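Long-range contacts in glycosyl hydrolase family 2, TIM barrel domain protein (Parabacteroides merdae ATCC 43184, PDB 6DXU), which probably hydrolyses beta-glucuronides, as a gut bacterial beta-glucuronidase of glycoside hydrolase family 2: residues V146-L150 with G160-L164; I445-K450 with F472-I476; S519-S525 with D562-V568. All blocks are in the same frame, centred on the assembly; numbering follows the deposited sequence.

Interaction 1 of 3, residues V146-L150 with G160-L164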
ATOM      1  N   VAL D 146      -4.023  26.333  -5.886  1.00 18.63           N
ATOM      2  CA  VAL D 146      -4.547  27.378  -6.757  1.00 19.30           C
ATOM      3  C   VAL D 146      -3.414  28.019  -7.546  1.00 18.90           C
ATOM      4  O   VAL D 146      -3.519  28.225  -8.761  1.00 20.20           O
ATOM      5  CB  VAL D 146      -5.311  28.429  -5.930  1.00 20.59           C
ATOM      6  CG1 VAL D 146      -5.559  29.673  -6.769  1.00 18.45           C
ATOM      7  CG2 VAL D 146      -6.604  27.843  -5.367  1.00 18.46           C
ATOM      8  N   LYS D 147      -2.318  28.359  -6.865  1.00 16.93           N
ATOM      9  CA  LYS D 147      -1.178  28.958  -7.557  1.00 22.44           C
ATOM     10  C   LYS D 147      -0.654  28.031  -8.655  1.00 19.41           C
ATOM     11  O   LYS D 147      -0.400  28.462  -9.787  1.00 19.57           O
ATOM     12  CB  LYS D 147      -0.081  29.293  -6.548  1.00 21.00           C
ATOM     13  CG  LYS D 147       1.187  29.847  -7.180  1.00 30.97           C
ATOM     14  CD  LYS D 147       2.236  30.162  -6.105  1.00 35.28           C
ATOM     15  CE  LYS D 147       3.584  30.527  -6.728  1.00 42.90           C
ATOM     16  N   ALA D 148      -0.495  26.751  -8.340  1.00 17.98           N
ATOM     17  CA  ALA D 148       0.021  25.814  -9.341  1.00 16.56           C
ATOM     18  C   ALA D 148      -0.925  25.714 -10.534  1.00 19.83           C
ATOM     19  O   ALA D 148      -0.484  25.682 -11.692  1.00 20.04           O
ATOM     20  CB  ALA D 148       0.243  24.444  -8.702  1.00 18.08           C
ATOM     21  N   PHE D 149      -2.234  25.691 -10.276  1.00 18.32           N
ATOM     22  CA  PHE D 149      -3.189  25.641 -11.376  1.00 19.20           C
ATOM     23  C   PHE D 149      -3.123  26.902 -12.221  1.00 20.41           C
ATOM     24  O   PHE D 149      -3.138  26.834 -13.459  1.00 19.90           O
ATOM     25  CB  PHE D 149      -4.613  25.450 -10.863  1.00 16.01           C
ATOM     26  CG  PHE D 149      -5.654  25.720 -11.910  1.00 18.96           C
ATOM     27  CD1 PHE D 149      -5.891  24.815 -12.924  1.00 20.46           C
ATOM     28  CD2 PHE D 149      -6.399  26.898 -11.877  1.00 18.37           C
ATOM     29  CE1 PHE D 149      -6.841  25.068 -13.901  1.00 22.37           C
ATOM     30  CE2 PHE D 149      -7.355  27.154 -12.844  1.00 20.42           C
ATOM     31  CZ  PHE D 149      -7.578  26.241 -13.858  1.00 18.89           C
ATOM     32  N   LEU D 150      -3.104  28.068 -11.568  1.00 19.72           N
ATOM     33  CA  LEU D 150      -3.151  29.314 -12.319  1.00 19.92           C
ATOM     34  C   LEU D 150      -1.910  29.496 -13.177  1.00 20.12           C
ATOM     35  O   LEU D 150      -1.973  30.143 -14.230  1.00 20.48           O
ATOM     36  CB  LEU D 150      -3.317  30.495 -11.359  1.00 20.49           C
ATOM     37  CG  LEU D 150      -4.704  30.654 -10.722  1.00 20.09           C
ATOM     38  CD1 LEU D 150      -4.743  31.879  -9.755  1.00 18.94           C
ATOM     39  CD2 LEU D 150      -5.797  30.731 -11.785  1.00 20.29           C
ATOM     40  N   GLY D 160     -10.089  32.477 -16.024  1.00 19.83           N
ATOM     41  CA  GLY D 160      -9.672  33.121 -14.797  1.00 18.70           C
ATOM     42  C   GLY D 160     -10.223  32.512 -13.531  1.00 19.91           C
ATOM     43  O   GLY D 160      -9.764  32.871 -12.438  1.00 21.81           O
ATOM     44  N   LYS D 161     -11.182  31.605 -13.631  1.00 18.50           N
ATOM     45  CA  LYS D 161     -11.705  30.954 -12.440  1.00 18.40           C
ATOM     46  C   LYS D 161     -10.957  29.651 -12.176  1.00 20.82           C
ATOM     47  O   LYS D 161     -10.177  29.188 -12.997  1.00 18.95           O
ATOM     48  CB  LYS D 161     -13.200  30.705 -12.566  1.00 17.91           C
ATOM     49  CG  LYS D 161     -14.011  32.003 -12.668  1.00 24.57           C
ATOM     50  CD  LYS D 161     -15.491  31.708 -12.760  1.00 27.18           C
ATOM     51  CE  LYS D 161     -16.294  32.995 -12.865  1.00 30.68           C
ATOM     52  NZ  LYS D 161     -17.758  32.719 -12.853  1.00 43.91           N
ATOM     53  N   VAL D 162     -11.182  29.084 -10.994  1.00 20.77           N
ATOM     54  CA  VAL D 162     -10.491  27.877 -10.548  1.00 21.35           C
ATOM     55  C   VAL D 162     -11.530  26.777 -10.362  1.00 22.98           C
ATOM     56  O   VAL D 162     -12.466  26.944  -9.576  1.00 18.97           O
ATOM     57  CB  VAL D 162      -9.719  28.111  -9.240  1.00 20.16           C
ATOM     58  CG1 VAL D 162      -9.053  26.808  -8.770  1.00 18.77           C
ATOM     59  CG2 VAL D 162      -8.698  29.242  -9.419  1.00 20.23           C
ATOM     60  N   PRO D 163     -11.411  25.636 -11.044  1.00 19.00           N
ATOM     61  CA  PRO D 163     -12.409  24.580 -10.863  1.00 17.51           C
ATOM     62  C   PRO D 163     -12.189  23.892  -9.526  1.00 17.57           C
ATOM     63  O   PRO D 163     -11.103  23.386  -9.231  1.00 22.77           O
ATOM     64  CB  PRO D 163     -12.151  23.628 -12.045  1.00 20.21           C
ATOM     65  CG  PRO D 163     -10.739  23.869 -12.423  1.00 21.33           C
ATOM     66  CD  PRO D 163     -10.384  25.278 -12.038  1.00 18.41           C
ATOM     67  N   LEU D 164     -13.251  23.847  -8.740  1.00 18.84           N
ATOM     68  CA  LEU D 164     -13.290  23.172  -7.457  1.00 17.41           C
ATOM     69  C   LEU D 164     -14.282  22.035  -7.613  1.00 17.84           C
ATOM     70  O   LEU D 164     -15.432  22.270  -7.996  1.00 16.55           O
ATOM     71  CB  LEU D 164     -13.733  24.142  -6.351  1.00 15.29           C
ATOM     72  CG  LEU D 164     -13.997  23.538  -4.973  1.00 17.56           C
ATOM     73  CD1 LEU D 164     -12.742  22.904  -4.413  1.00 19.54           C
ATOM     74  CD2 LEU D 164     -14.546  24.602  -4.000  1.00 19.56           C
TER

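Interaction 2 of 3, residues I445-K450 with F472-I476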
ATOM      1  N   ILE D 445     -15.892  -2.816  24.551  1.00 19.77           N
ATOM      2  CA  ILE D 445     -16.674  -1.587  24.550  1.00 21.38           C
ATOM      3  C   ILE D 445     -16.375  -0.768  25.800  1.00 20.42           C
ATOM      4  O   ILE D 445     -16.190   0.452  25.728  1.00 20.69           O
ATOM      5  CB  ILE D 445     -18.172  -1.925  24.404  1.00 21.30           C
ATOM      6  CG1 ILE D 445     -18.434  -2.461  22.991  1.00 22.02           C
ATOM      7  CG2 ILE D 445     -19.069  -0.721  24.760  1.00 19.46           C
ATOM      8  CD1 ILE D 445     -19.796  -3.085  22.794  1.00 22.81           C
ATOM      9  N   ARG D 446     -16.304  -1.422  26.963  1.00 20.95           N
ATOM     10  CA  ARG D 446     -15.934  -0.706  28.188  1.00 19.59           C
ATOM     11  C   ARG D 446     -14.561  -0.055  28.055  1.00 19.39           C
ATOM     12  O   ARG D 446     -14.372   1.104  28.448  1.00 22.46           O
ATOM     13  CB  ARG D 446     -15.937  -1.664  29.384  1.00 24.10           C
ATOM     14  CG  ARG D 446     -17.322  -2.042  29.865  1.00 21.62           C
ATOM     15  CD  ARG D 446     -17.272  -3.022  31.036  1.00 26.48           C
ATOM     16  NE  ARG D 446     -16.393  -2.543  32.105  1.00 21.35           N
ATOM     17  CZ  ARG D 446     -16.699  -1.589  32.974  1.00 24.08           C
ATOM     18  NH1 ARG D 446     -17.875  -0.972  32.924  1.00 23.83           N
ATOM     19  NH2 ARG D 446     -15.816  -1.248  33.903  1.00 20.34           N
ATOM     20  N   ALA D 447     -13.581  -0.803  27.524  1.00 21.57           N
ATOM     21  CA  ALA D 447     -12.216  -0.288  27.430  1.00 22.13           C
ATOM     22  C   ALA D 447     -12.158   0.940  26.543  1.00 21.37           C
ATOM     23  O   ALA D 447     -11.476   1.924  26.868  1.00 18.84           O
ATOM     24  CB  ALA D 447     -11.272  -1.375  26.899  1.00 20.35           C
ATOM     25  N   PHE D 448     -12.863   0.903  25.407  1.00 20.01           N
ATOM     26  CA  PHE D 448     -12.838   2.048  24.504  1.00 21.89           C
ATOM     27  C   PHE D 448     -13.655   3.199  25.069  1.00 19.57           C
ATOM     28  O   PHE D 448     -13.288   4.366  24.895  1.00 19.30           O
ATOM     29  CB  PHE D 448     -13.343   1.661  23.115  1.00 24.10           C
ATOM     30  CG  PHE D 448     -13.156   2.747  22.091  1.00 23.35           C
ATOM     31  CD1 PHE D 448     -11.884   3.192  21.771  1.00 21.53           C
ATOM     32  CD2 PHE D 448     -14.254   3.357  21.488  1.00 19.50           C
ATOM     33  CE1 PHE D 448     -11.696   4.206  20.841  1.00 22.75           C
ATOM     34  CE2 PHE D 448     -14.078   4.375  20.554  1.00 19.39           C
ATOM     35  CZ  PHE D 448     -12.806   4.799  20.231  1.00 18.99           C
ATOM     36  N   MET D 449     -14.778   2.896  25.736  1.00 19.51           N
ATOM     37  CA  MET D 449     -15.548   3.957  26.391  1.00 19.96           C
ATOM     38  C   MET D 449     -14.697   4.677  27.429  1.00 21.11           C
ATOM     39  O   MET D 449     -14.752   5.908  27.544  1.00 18.23           O
ATOM     40  CB  MET D 449     -16.808   3.381  27.043  1.00 19.74           C
ATOM     41  CG  MET D 449     -17.759   4.421  27.631  1.00 26.40           C
ATOM     42  SD  MET D 449     -18.692   5.266  26.341  1.00 28.97           S
ATOM     43  CE  MET D 449     -19.863   3.976  25.876  1.00 25.15           C
ATOM     44  N   LYS D 450     -13.892   3.927  28.191  1.00 20.14           N
ATOM     45  CA  LYS D 450     -13.052   4.577  29.197  1.00 23.06           C
ATOM     46  C   LYS D 450     -11.962   5.408  28.538  1.00 21.64           C
ATOM     47  O   LYS D 450     -11.627   6.498  29.017  1.00 19.39           O
ATOM     48  CB  LYS D 450     -12.436   3.535  30.137  1.00 19.87           C
ATOM     49  CG  LYS D 450     -11.644   4.141  31.321  1.00 18.87           C
ATOM     50  CD  LYS D 450     -12.519   5.134  32.089  1.00 20.65           C
ATOM     51  CE  LYS D 450     -12.020   5.349  33.532  1.00 23.73           C
ATOM     52  NZ  LYS D 450     -10.654   5.980  33.582  1.00 22.56           N
ATOM     53  N   PHE D 472     -23.899  -1.632  31.189  1.00 25.27           N
ATOM     54  CA  PHE D 472     -22.603  -2.187  31.569  1.00 25.62           C
ATOM     55  C   PHE D 472     -21.458  -1.187  31.433  1.00 25.89           C
ATOM     56  O   PHE D 472     -20.309  -1.554  31.706  1.00 24.34           O
ATOM     57  CB  PHE D 472     -22.294  -3.462  30.774  1.00 30.30           C
ATOM     58  CG  PHE D 472     -22.142  -3.261  29.281  1.00 27.78           C
ATOM     59  CD1 PHE D 472     -20.937  -2.842  28.737  1.00 26.08           C
ATOM     60  CD2 PHE D 472     -23.185  -3.560  28.424  1.00 26.08           C
ATOM     61  CE1 PHE D 472     -20.787  -2.679  27.361  1.00 25.11           C
ATOM     62  CE2 PHE D 472     -23.050  -3.403  27.047  1.00 31.64           C
ATOM     63  CZ  PHE D 472     -21.854  -2.964  26.515  1.00 27.52           C
ATOM     64  N   CYS D 473     -21.739   0.054  31.026  1.00 23.84           N
ATOM     65  CA  CYS D 473     -20.774   1.145  31.078  1.00 24.62           C
ATOM     66  C   CYS D 473     -21.192   2.241  32.058  1.00 25.10           C
ATOM     67  O   CYS D 473     -20.596   3.329  32.045  1.00 25.07           O
ATOM     68  CB  CYS D 473     -20.572   1.755  29.685  1.00 23.94           C
ATOM     69  SG  CYS D 473     -19.616   0.741  28.509  1.00 25.73           S
ATOM     70  N   ASN D 474     -22.199   2.000  32.912  1.00 21.39           N
ATOM     71  CA  ASN D 474     -22.705   3.142  33.685  1.00 25.09           C
ATOM     72  C   ASN D 474     -21.770   3.568  34.822  1.00 27.11           C
ATOM     73  O   ASN D 474     -22.038   4.593  35.462  1.00 28.97           O
ATOM     74  CB  ASN D 474     -24.128   2.867  34.206  1.00 27.08           C
ATOM     75  CG  ASN D 474     -24.180   1.822  35.318  1.00 31.98           C
ATOM     76  OD1 ASN D 474     -23.186   1.168  35.645  1.00 24.68           O
ATOM     77  ND2 ASN D 474     -25.370   1.638  35.880  1.00 27.77           N
ATOM     78  N   ASP D 475     -20.675   2.848  35.065  1.00 25.65           N
ATOM     79  CA  ASP D 475     -19.680   3.251  36.055  1.00 26.21           C
ATOM     80  C   ASP D 475     -18.567   4.105  35.459  1.00 29.30           C
ATOM     81  O   ASP D 475     -17.705   4.583  36.203  1.00 28.01           O
ATOM     82  CB  ASP D 475     -19.047   2.014  36.714  1.00 23.40           C
ATOM     83  CG  ASP D 475     -18.371   1.075  35.695  1.00 29.72           C
ATOM     84  OD1 ASP D 475     -18.841   0.997  34.544  1.00 27.84           O
ATOM     85  OD2 ASP D 475     -17.370   0.407  36.034  1.00 28.73           O
ATOM     86  N   ILE D 476     -18.554   4.300  34.145  1.00 26.68           N
ATOM     87  CA  ILE D 476     -17.430   4.960  33.486  1.00 24.17           C
ATOM     88  C   ILE D 476     -17.639   6.467  33.392  1.00 26.91           C
ATOM     89  O   ILE D 476     -16.743   7.251  33.720  1.00 29.62           O
ATOM     90  CB  ILE D 476     -17.198   4.328  32.097  1.00 26.61           C
ATOM     91  CG1 ILE D 476     -16.575   2.937  32.243  1.00 26.60           C
ATOM     92  CG2 ILE D 476     -16.296   5.218  31.232  1.00 22.48           C
ATOM     93  CD1 ILE D 476     -16.574   2.125  30.961  1.00 25.92           C
TER

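Interaction 3 of 3, residues S519-S525 with D562-V568. With BCN (bicine), chain L.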
ATOM      1  N   SER D 519     -46.993  11.237  17.458  1.00 21.02           N
ATOM      2  CA  SER D 519     -48.318  11.725  17.096  1.00 20.09           C
ATOM      3  C   SER D 519     -48.324  12.137  15.632  1.00 19.61           C
ATOM      4  O   SER D 519     -47.490  12.938  15.193  1.00 20.61           O
ATOM      5  CB  SER D 519     -48.773  12.875  18.006  1.00 19.44           C
ATOM      6  OG  SER D 519     -47.974  14.043  17.901  1.00 21.95           O
ATOM      7  N   HIS D 520     -49.233  11.531  14.881  1.00 20.28           N
ATOM      8  CA  HIS D 520     -49.527  11.894  13.499  1.00 19.18           C
ATOM      9  C   HIS D 520     -50.249  13.228  13.520  1.00 23.87           C
ATOM     10  O   HIS D 520     -51.414  13.295  13.926  1.00 22.38           O
ATOM     11  CB  HIS D 520     -50.379  10.779  12.893  1.00 23.20           C
ATOM     12  CG  HIS D 520     -50.549  10.841  11.403  1.00 24.72           C
ATOM     13  ND1 HIS D 520     -49.535  11.197  10.539  1.00 24.84           N
ATOM     14  CD2 HIS D 520     -51.610  10.519  10.621  1.00 26.87           C
ATOM     15  CE1 HIS D 520     -49.972  11.121   9.294  1.00 23.84           C
ATOM     16  NE2 HIS D 520     -51.233  10.725   9.317  1.00 23.34           N
ATOM     17  N   ALA D 521     -49.541  14.297  13.149  1.00 22.66           N
ATOM     18  CA  ALA D 521     -50.074  15.643  13.312  1.00 20.19           C
ATOM     19  C   ALA D 521     -51.413  15.770  12.603  1.00 24.55           C
ATOM     20  O   ALA D 521     -51.555  15.345  11.454  1.00 20.50           O
ATOM     21  CB  ALA D 521     -49.106  16.691  12.766  1.00 20.52           C
ATOM     22  N   ARG D 522     -52.391  16.343  13.304  1.00 20.25           N
ATOM     23  CA  ARG D 522     -53.769  16.590  12.883  1.00 23.47           C
ATOM     24  C   ARG D 522     -54.642  15.372  13.135  1.00 25.58           C
ATOM     25  O   ARG D 522     -55.838  15.421  12.818  1.00 22.81           O
ATOM     26  CB  ARG D 522     -53.900  17.017  11.408  1.00 23.02           C
ATOM     27  CG  ARG D 522     -53.107  18.277  11.082  1.00 22.59           C
ATOM     28  CD  ARG D 522     -53.112  18.643   9.593  1.00 29.52           C
ATOM     29  NE  ARG D 522     -52.473  19.949   9.421  1.00 30.53           N
ATOM     30  CZ  ARG D 522     -53.115  21.113   9.567  1.00 44.15           C
ATOM     31  NH1 ARG D 522     -54.410  21.143   9.864  1.00 34.24           N
ATOM     32  NH2 ARG D 522     -52.459  22.256   9.420  1.00 46.87           N
ATOM     33  N   ARG D 523     -54.111  14.287  13.693  1.00 22.57           N
ATOM     34  CA  ARG D 523     -54.961  13.169  14.085  1.00 21.10           C
ATOM     35  C   ARG D 523     -55.354  13.305  15.547  1.00 25.73           C
ATOM     36  O   ARG D 523     -54.494  13.509  16.411  1.00 22.47           O
ATOM     37  CB  ARG D 523     -54.270  11.830  13.861  1.00 21.08           C
ATOM     38  CG  ARG D 523     -55.114  10.636  14.283  1.00 23.97           C
ATOM     39  CD  ARG D 523     -54.339   9.330  14.129  1.00 24.11           C
ATOM     40  NE  ARG D 523     -54.227   8.905  12.732  1.00 24.66           N
ATOM     41  CZ  ARG D 523     -53.383   7.974  12.299  1.00 26.54           C
ATOM     42  NH1 ARG D 523     -52.554   7.371  13.152  1.00 20.96           N
ATOM     43  NH2 ARG D 523     -53.352   7.645  11.008  1.00 25.21           N
ATOM     44  N   HIS D 524     -56.651  13.192  15.821  1.00 21.69           N
ATOM     45  CA  HIS D 524     -57.165  13.368  17.165  1.00 24.81           C
ATOM     46  C   HIS D 524     -58.104  12.217  17.496  1.00 25.12           C
ATOM     47  O   HIS D 524     -58.458  11.402  16.634  1.00 23.98           O
ATOM     48  CB  HIS D 524     -57.836  14.740  17.311  1.00 23.83           C
ATOM     49  CG  HIS D 524     -56.951  15.876  16.894  1.00 24.64           C
ATOM     50  ND1 HIS D 524     -56.037  16.462  17.744  1.00 24.85           N
ATOM     51  CD2 HIS D 524     -56.832  16.523  15.708  1.00 22.25           C
ATOM     52  CE1 HIS D 524     -55.398  17.426  17.103  1.00 26.91           C
ATOM     53  NE2 HIS D 524     -55.864  17.486  15.867  1.00 23.23           N
ATOM     54  N   SER D 525     -58.494  12.133  18.767  1.00 26.52           N
ATOM     55  CA  SER D 525     -59.310  11.013  19.215  1.00 27.17           C
ATOM     56  C   SER D 525     -60.240  11.462  20.329  1.00 30.52           C
ATOM     57  O   SER D 525     -59.839  12.222  21.213  1.00 25.04           O
ATOM     58  CB  SER D 525     -58.448   9.846  19.714  1.00 26.14           C
ATOM     59  OG  SER D 525     -59.244   8.741  20.132  1.00 26.04           O
ATOM     60  N   ASP D 562     -53.370   4.712  19.047  1.00 27.84           N
ATOM     61  CA  ASP D 562     -53.810   5.253  17.759  1.00 28.04           C
ATOM     62  C   ASP D 562     -52.842   6.254  17.140  1.00 30.00           C
ATOM     63  O   ASP D 562     -53.092   6.704  16.008  1.00 25.37           O
ATOM     64  CB  ASP D 562     -55.189   5.916  17.832  1.00 29.23           C
ATOM     65  CG  ASP D 562     -55.240   7.126  18.750  1.00 31.82           C
ATOM     66  OD1 ASP D 562     -54.229   7.520  19.379  1.00 29.96           O
ATOM     67  OD2 ASP D 562     -56.365   7.671  18.889  1.00 37.26           O
ATOM     68  N   TRP D 563     -51.809   6.674  17.883  1.00 25.16           N
ATOM     69  CA  TRP D 563     -50.844   7.684  17.416  1.00 23.88           C
ATOM     70  C   TRP D 563     -51.500   9.041  17.194  1.00 25.16           C
ATOM     71  O   TRP D 563     -51.099   9.825  16.313  1.00 23.09           O
ATOM     72  CB  TRP D 563     -50.081   7.242  16.165  1.00 25.59           C
ATOM     73  CG  TRP D 563     -49.072   6.149  16.444  1.00 24.37           C
ATOM     74  CD1 TRP D 563     -49.226   5.064  17.277  1.00 25.09           C
ATOM     75  CD2 TRP D 563     -47.765   6.031  15.871  1.00 24.70           C
ATOM     76  NE1 TRP D 563     -48.079   4.291  17.259  1.00 25.97           N
ATOM     77  CE2 TRP D 563     -47.175   4.863  16.399  1.00 23.62           C
ATOM     78  CE3 TRP D 563     -47.036   6.803  14.960  1.00 21.33           C
ATOM     79  CZ2 TRP D 563     -45.879   4.455  16.049  1.00 27.45           C
ATOM     80  CZ3 TRP D 563     -45.758   6.404  14.617  1.00 22.65           C
ATOM     81  CH2 TRP D 563     -45.192   5.236  15.155  1.00 23.27           C
ATOM     82  N   SER D 564     -52.552   9.304  17.950  1.00 21.55           N
ATOM     83  CA  SER D 564     -53.188  10.600  17.881  1.00 26.58           C
ATOM     84  C   SER D 564     -52.416  11.602  18.723  1.00 25.64           C
ATOM     85  O   SER D 564     -51.684  11.244  19.648  1.00 23.30           O
ATOM     86  CB  SER D 564     -54.632  10.523  18.370  1.00 23.45           C
ATOM     87  OG  SER D 564     -54.659  10.281  19.764  1.00 24.67           O
ATOM     88  N   GLU D 565     -52.589  12.877  18.384  1.00 21.71           N
ATOM     89  CA  GLU D 565     -52.079  13.926  19.251  1.00 21.62           C
ATOM     90  C   GLU D 565     -52.731  13.876  20.625  1.00 25.31           C
ATOM     91  O   GLU D 565     -52.142  14.340  21.602  1.00 21.04           O
ATOM     92  CB  GLU D 565     -52.314  15.287  18.620  1.00 22.62           C
ATOM     93  CG  GLU D 565     -51.733  15.431  17.247  1.00 19.46           C
ATOM     94  CD  GLU D 565     -51.492  16.884  16.915  1.00 22.42           C
ATOM     95  OE1 GLU D 565     -51.865  17.342  15.811  1.00 25.11           O
ATOM     96  OE2 GLU D 565     -50.934  17.576  17.776  1.00 21.65           O
ATOM     97  N   SER D 566     -53.952  13.337  20.708  1.00 23.27           N
ATOM     98  CA  SER D 566     -54.702  13.362  21.961  1.00 24.30           C
ATOM     99  C   SER D 566     -54.008  12.546  23.041  1.00 24.30           C
ATOM    100  O   SER D 566     -53.996  12.941  24.213  1.00 25.40           O
ATOM    101  CB  SER D 566     -56.125  12.851  21.718  1.00 23.31           C
ATOM    102  OG  SER D 566     -56.684  13.470  20.559  1.00 23.41           O
ATOM    103  N   TYR D 567     -53.423  11.410  22.666  1.00 21.80           N
ATOM    104  CA  TYR D 567     -52.705  10.591  23.636  1.00 24.32           C
ATOM    105  C   TYR D 567     -51.415  11.269  24.090  1.00 28.93           C
ATOM    106  O   TYR D 567     -51.132  11.338  25.293  1.00 25.97           O
ATOM    107  CB  TYR D 567     -52.406   9.215  23.045  1.00 23.33           C
ATOM    108  CG  TYR D 567     -51.607   8.334  23.982  1.00 27.80           C
ATOM    109  CD1 TYR D 567     -52.205   7.757  25.094  1.00 27.27           C
ATOM    110  CD2 TYR D 567     -50.248   8.107  23.773  1.00 26.08           C
ATOM    111  CE1 TYR D 567     -51.482   6.957  25.965  1.00 28.33           C
ATOM    112  CE2 TYR D 567     -49.510   7.310  24.646  1.00 25.08           C
ATOM    113  CZ  TYR D 567     -50.139   6.743  25.746  1.00 27.51           C
ATOM    114  OH  TYR D 567     -49.431   5.956  26.629  1.00 29.27           O
ATOM    115  N   VAL D 568     -50.612  11.778  23.148  1.00 23.88           N
ATOM    116  CA  VAL D 568     -49.306  12.295  23.557  1.00 23.21           C
ATOM    117  C   VAL D 568     -49.465  13.575  24.369  1.00 25.44           C
ATOM    118  O   VAL D 568     -48.645  13.862  25.251  1.00 24.23           O
ATOM    119  CB  VAL D 568     -48.354  12.482  22.355  1.00 27.12           C
ATOM    120  CG1 VAL D 568     -48.646  13.756  21.607  1.00 26.87           C
ATOM    121  CG2 VAL D 568     -46.900  12.473  22.845  1.00 33.01           C
TER
HETATM  122  N1  BCN L 901     -49.500   2.635  13.331  1.00 36.53           N
HETATM  123  C1  BCN L 901     -50.164   1.346  13.321  1.00 39.41           C
HETATM  124  C2  BCN L 901     -51.080   1.268  12.102  1.00 42.78           C
HETATM  125  O21 BCN L 901     -51.333   2.315  11.452  1.00 35.28           O
HETATM  126  O22 BCN L 901     -51.579   0.164  11.752  1.00 48.69           O
HETATM  127  C3  BCN L 901     -50.047   3.421  14.432  1.00 32.73           C
HETATM  128  C4  BCN L 901     -51.414   4.009  14.072  1.00 29.49           C
HETATM  129  O4  BCN L 901     -51.325   4.726  12.869  1.00 27.07           O
HETATM  130  C5  BCN L 901     -48.076   2.422  13.594  1.00 35.56           C
HETATM  131  C6  BCN L 901     -47.282   2.421  12.288  1.00 37.67           C
HETATM  132  O6  BCN L 901     -48.032   3.083  11.303  1.00 36.36           O
HETATM  133  O   HOH W   1     -48.965  16.390  19.331  1.00 20.25           O
HETATM  134  O   HOH W   2     -57.871   8.488  16.319  1.00 40.20           O
HETATM  135  O   HOH W   3     -57.628   6.152  20.395  1.00 46.39           O

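Interaction 1 of 3, residues V146-L150 with G160-L164
V146 and V162 mark the closest backbone approach, 7.1 Å from CA to CA, where helix 146-150 runs past strand 162-164 at 128° between their N-to-C directions. The axes stay 9.7 Å apart at their nearest, and no hydrogen bond spans the gap, so hydrocarbon side chains make the joint.

F149 does most of this work. Its CG lies anti to the backbone N (chi1 166°), which carries the ring off the helix toward the strand. P163 places CD over one face in a CH-pi contact, 3.9 Å from the ring centroid and 30° off the normal. The carbonyl K161 O instead meets the ring at its edge, 3.5 Å from F149 CE2. Farther back, F149 CD2 lies 4.1 Å from V162 CG1, the two side chains sliding past each other in opposite directions.

All this lies in the sugar-binding domain, a beta-sandwich of the family 2 glycosidases. Strand 162-169 runs between strands 90-97 and 118-123 of one sheet, while V146 also touches I108 on strand 107-112 of the other, so the helix packs against both sheets. The F149 ring meets that of Y124 as well. An alanine in place of F149 would probably lose the CH-pi contact with P163 CD and open a gap between helix and strand.

V162 CG2 is shared by three helix residues: besides F149 CD2, the V146 side chain crosses that of V162 at about a right angle, its CG1 4.1 Å from V162 CG2, and L150 CD2 reaches to 4.0 Å of V162 CG2 at the more exposed end of the contact.

Interaction 2 of 3, residues I445-K450 with F472-I476
R446 and D475 make the polar half of this contact. The guanidinium grips the carboxylate end-on, NH1 to OD1 and NH2 to OD2, with the two planes only 23° from coplanar. The shorter arm, R446 NH1 to D475 OD1, is 2.7 Å long, nearly straight at 166°, and lies in the guanidinium plane; the other, R446 NH2 to D475 OD2, is 3.1 Å. Each carboxylate oxygen uses its syn lone pair. R446 NH1 also donates to the carbonyl F472 O at 2.8 Å, so one nitrogen ties together two points of the loop. A bend at chi3 (51°) curls the arginine round to reach them. Its remaining nitrogen, NE, forms a salt bridge with D233 of the second subunit, and these bonds together should fix the rotation of the group firmly.

The apolar half lies beside and beneath. I476 sends CD1 over one face of the guanidinium, 3.8 Å above its plane, and its CG2 touches M449 CG and, at 3.9 Å, K450 CD. The amine of K450 leads away to D454 and to L262 O of the second subunit. At the other end of the loop, I445 CG2 comes to 3.7 Å of F472 CE1 at the ring edge, where R446 CG also lies. C473 SG sits between, 4.1 Å from M449 CB. L260 of the second subunit packs on R446, D475 and I476, placing the contact at a subunit interface.

The loop 472-476, in the irregular connection from strand 464-468 on to strand 479-481, pins an outer helix of the TIM barrel: strand 422-429, helix 442-459 and strand 464-468 form one of its beta-alpha-beta crossovers.

Interaction 3 of 3, residues S519-S525 with D562-V568
S519 and W563 come within 4.8 Å at CA, and H524 and S564 come nearly as close, so the loop 519-525 lies along the start of helix 565-568. Backbone bonds hold it there: H520 N donates to W563 O, and E565 N to R523 O at 2.8 Å. Between them the loop makes a type II beta turn from H520 to R523.

E565 reaches into that turn, its OE1 taking R522 N on the anti side at 2.7 Å and 173°, while OE2 is bridged by a water to S519 OG. S566 OG accepts from S525 N at 2.9 Å and also bonds Y641. S564 is the N-cap of the helix, and its N and OG both donate to D562 OD1 from the same face of the carboxylate; the first of these bonds closes an Asx turn.

At the far end R523, bent at chi3 (-75°), gives NH1 to bicine O4 at 2.9 Å, while NH2 is held by Q793. Bicine C3 lies over one face of the W563 ring, 3.3 Å above the ring plane and offset toward the rim. With D603, K766 and Q793 these residues line a bicine pocket at the loops that follow barrel strand 512-513, the end where TIM barrels carry their active site.

In the fold
The three contacts follow one another along the chain, each closing before the next opens, and none touches another. Interaction 1 belongs to the N-terminal sugar-binding sandwich, its centre 49 Å from that of interaction 2 and 56 Å from that of interaction 3, which lies on the opposite side of the chain's centre. Interactions 2 and 3, with centres 39 Å apart, both involve the TIM barrel, the first at an outer helix, the second at loops beyond strand 512-513. They serve different surroundings: 445-450 with 472-476 meets the second subunit, whereas 519-525 with 562-568 lines a ligand pocket completed by residues farther along the chain, such as K766 and Q793.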